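Peptide chain release factor subunit 1 (Aeropyrum pernix, PDB 3AGK) probably directs the termination of translation in archaea by responding to all three stop codons, UAA, UAG and UGA, on the ribosome. Local coordinates at residues A[223-228]-A[251-256]. Numbering follows the deposited sequence.
Sequences IVAGPG and ELVDVA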
ATOM      1  N   ILE A 223      16.370  -3.106  -3.038  1.00 39.49           N
ATOM      2  CA  ILE A 223      17.541  -2.258  -3.145  1.00 36.97           C
ATOM      3  C   ILE A 223      18.293  -2.358  -1.830  1.00 43.03           C
ATOM      4  O   ILE A 223      17.702  -2.204  -0.745  1.00 36.29           O
ATOM      5  CB  ILE A 223      17.144  -0.795  -3.384  1.00 39.27           C
ATOM      6  CG1 ILE A 223      16.486  -0.637  -4.761  1.00 40.05           C
ATOM      7  CG2 ILE A 223      18.369   0.114  -3.273  1.00 36.08           C
ATOM      8  CD1 ILE A 223      15.753   0.689  -4.931  1.00 36.41           C
ATOM      9  N   VAL A 224      19.585  -2.635  -1.908  1.00 34.42           N
ATOM     10  CA  VAL A 224      20.409  -2.525  -0.707  1.00 35.39           C
ATOM     11  C   VAL A 224      21.284  -1.277  -0.860  1.00 33.46           C
ATOM     12  O   VAL A 224      21.965  -1.115  -1.865  1.00 34.53           O
ATOM     13  CB  VAL A 224      21.268  -3.803  -0.420  1.00 37.60           C
ATOM     14  CG1 VAL A 224      22.163  -3.595   0.821  1.00 34.54           C
ATOM     15  CG2 VAL A 224      20.375  -5.007  -0.237  1.00 32.21           C
ATOM     16  N   ALA A 225      21.227  -0.392   0.132  1.00 33.48           N
ATOM     17  CA  ALA A 225      21.970   0.869   0.111  1.00 40.73           C
ATOM     18  C   ALA A 225      22.667   1.099   1.443  1.00 40.51           C
ATOM     19  O   ALA A 225      22.454   0.369   2.395  1.00 43.14           O
ATOM     20  CB  ALA A 225      21.038   2.029  -0.172  1.00 31.58           C
ATOM     21  N   GLY A 226      23.475   2.144   1.504  1.00 34.23           N
ATOM     22  CA  GLY A 226      24.121   2.507   2.746  1.00 32.76           C
ATOM     23  C   GLY A 226      25.425   3.220   2.469  1.00 36.88           C
ATOM     24  O   GLY A 226      25.906   3.246   1.329  1.00 39.85           O
ATOM     25  N   PRO A 227      26.010   3.814   3.507  1.00 36.24           N
ATOM     26  CA  PRO A 227      27.322   4.436   3.311  1.00 44.08           C
ATOM     27  C   PRO A 227      28.449   3.416   3.467  1.00 47.72           C
ATOM     28  O   PRO A 227      28.316   2.444   4.219  1.00 46.62           O
ATOM     29  CB  PRO A 227      27.369   5.472   4.429  1.00 49.13           C
ATOM     30  CG  PRO A 227      26.541   4.860   5.527  1.00 48.65           C
ATOM     31  CD  PRO A 227      25.442   4.092   4.841  1.00 41.71           C
ATOM     32  N   GLY A 228      29.539   3.621   2.743  1.00 51.22           N
ATOM     33  CA  GLY A 228      30.718   2.791   2.897  1.00 50.99           C
ATOM     34  C   GLY A 228      30.502   1.337   2.545  1.00 55.09           C
ATOM     35  O   GLY A 228      29.630   0.994   1.735  1.00 52.16           O
ATOM     36  N   GLU A 251      22.962  -3.404  -8.562  1.00 60.98           N
ATOM     37  CA  GLU A 251      23.930  -2.418  -8.097  1.00 58.36           C
ATOM     38  C   GLU A 251      23.596  -1.951  -6.684  1.00 56.86           C
ATOM     39  O   GLU A 251      22.446  -1.633  -6.378  1.00 55.54           O
ATOM     40  CB  GLU A 251      23.932  -1.215  -9.050  1.00 67.21           C
ATOM     41  CG  GLU A 251      25.229  -0.430  -9.104  1.00 87.03           C
ATOM     42  CD  GLU A 251      26.109  -0.816 -10.283  1.00101.92           C
ATOM     43  OE1 GLU A 251      26.109  -2.005 -10.671  1.00106.91           O
ATOM     44  OE2 GLU A 251      26.808   0.074 -10.818  1.00108.76           O
ATOM     45  N   LEU A 252      24.610  -1.911  -5.828  1.00 49.00           N
ATOM     46  CA  LEU A 252      24.453  -1.407  -4.477  1.00 46.66           C
ATOM     47  C   LEU A 252      24.460   0.105  -4.542  1.00 46.17           C
ATOM     48  O   LEU A 252      25.208   0.680  -5.326  1.00 46.69           O
ATOM     49  CB  LEU A 252      25.610  -1.885  -3.598  1.00 51.43           C
ATOM     50  CG  LEU A 252      25.747  -3.399  -3.438  1.00 52.53           C
ATOM     51  CD1 LEU A 252      26.843  -3.727  -2.455  1.00 48.53           C
ATOM     52  CD2 LEU A 252      24.437  -4.014  -2.980  1.00 47.96           C
ATOM     53  N   VAL A 253      23.661   0.752  -3.698  1.00 37.30           N
ATOM     54  CA  VAL A 253      23.504   2.206  -3.786  1.00 39.41           C
ATOM     55  C   VAL A 253      24.129   2.942  -2.613  1.00 42.47           C
ATOM     56  O   VAL A 253      23.809   2.653  -1.466  1.00 45.36           O
ATOM     57  CB  VAL A 253      22.009   2.594  -3.857  1.00 44.72           C
ATOM     58  CG1 VAL A 253      21.845   4.103  -3.831  1.00 36.55           C
ATOM     59  CG2 VAL A 253      21.351   1.969  -5.091  1.00 44.27           C
ATOM     60  N   ASP A 254      25.014   3.894  -2.913  1.00 44.24           N
ATOM     61  CA  ASP A 254      25.660   4.715  -1.893  1.00 46.16           C
ATOM     62  C   ASP A 254      24.732   5.801  -1.410  1.00 49.29           C
ATOM     63  O   ASP A 254      24.258   6.630  -2.179  1.00 55.36           O
ATOM     64  CB  ASP A 254      26.955   5.329  -2.422  1.00 48.59           C
ATOM     65  CG  ASP A 254      27.960   4.276  -2.818  1.00 56.19           C
ATOM     66  OD1 ASP A 254      28.558   3.664  -1.897  1.00 55.26           O
ATOM     67  OD2 ASP A 254      28.125   4.039  -4.039  1.00 47.20           O
ATOM     68  N   VAL A 255      24.474   5.787  -0.117  1.00 41.09           N
ATOM     69  CA  VAL A 255      23.526   6.692   0.485  1.00 40.52           C
ATOM     70  C   VAL A 255      24.099   7.071   1.840  1.00 50.40           C
ATOM     71  O   VAL A 255      24.734   6.254   2.497  1.00 57.37           O
ATOM     72  CB  VAL A 255      22.183   5.962   0.618  1.00 47.88           C
ATOM     73  CG1 VAL A 255      21.486   6.302   1.881  1.00 44.02           C
ATOM     74  CG2 VAL A 255      21.320   6.218  -0.607  1.00 43.75           C
ATOM     75  N   ALA A 256      23.879   8.310   2.250  1.00 48.87           N
ATOM     76  CA  ALA A 256      24.481   8.847   3.454  1.00 43.94           C
ATOM     77  C   ALA A 256      23.604   8.724   4.696  1.00 54.43           C
ATOM     78  O   ALA A 256      24.111   8.703   5.816  1.00 63.80           O
ATOM     79  CB  ALA A 256      24.876  10.319   3.236  1.00 50.86           C
TER
HETATM   80  O   HOH W   1      20.795  -3.046  -4.533  1.00 44.74           O
HETATM   81  O   HOH W   2      29.454   5.438   0.549  1.00 49.04           O
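Val-224 and Gly-226 offer the backbone groups by which the end of strand 219-226 holds the short parallel strand 253-254. Val-253 N donates to Val-224 O (3.1 Å, 167° at the hydrogen). The same residue's O receives Gly-226 N, two residues past Val-224, at 3.0 Å in a more bent bond (145°); this oxygen also sits 3.0 Å from Ala-225 CA in a CA-H...O contact. The pairing then fades: Val-255 N reaches Gly-226 O only weakly, at 3.3 Å, and that oxygen also accepts from Lys-231 NZ. Pro-227 N lies 2.9 Å from Val-255 O but has no hydrogen to share; its CB and CD also lie against that oxygen. Water completes both ends. One molecule bridges Val-224 N, from which it accepts, and Glu-251 O, where the chains are too far apart for a direct bond; another accepts from Gly-228 N and donates to Asp-254 OD1, which also forms a salt bridge with Lys-231. Thus Lys-231 NZ, also bound to Gly-228 O, ties the loop after strand 219-226 to the edge strand. On the face covered by helix 259-269, Ala-225 CB meets Val-253 CB (3.9 Å) and Val-255 CB. With CG1 anti to the backbone N (chi1 175°), Val-253 turns CG2, beside that N, to Ile-223 CG2 (4.0 Å). On the other face, Leu-252 CD2 touches Val-224 CB beside helix 230-236. With intervening helices and a parallel outer strand, this is a beta-alpha-beta crossover closing one edge of the mixed five-stranded sheet in eRF1 domain 2.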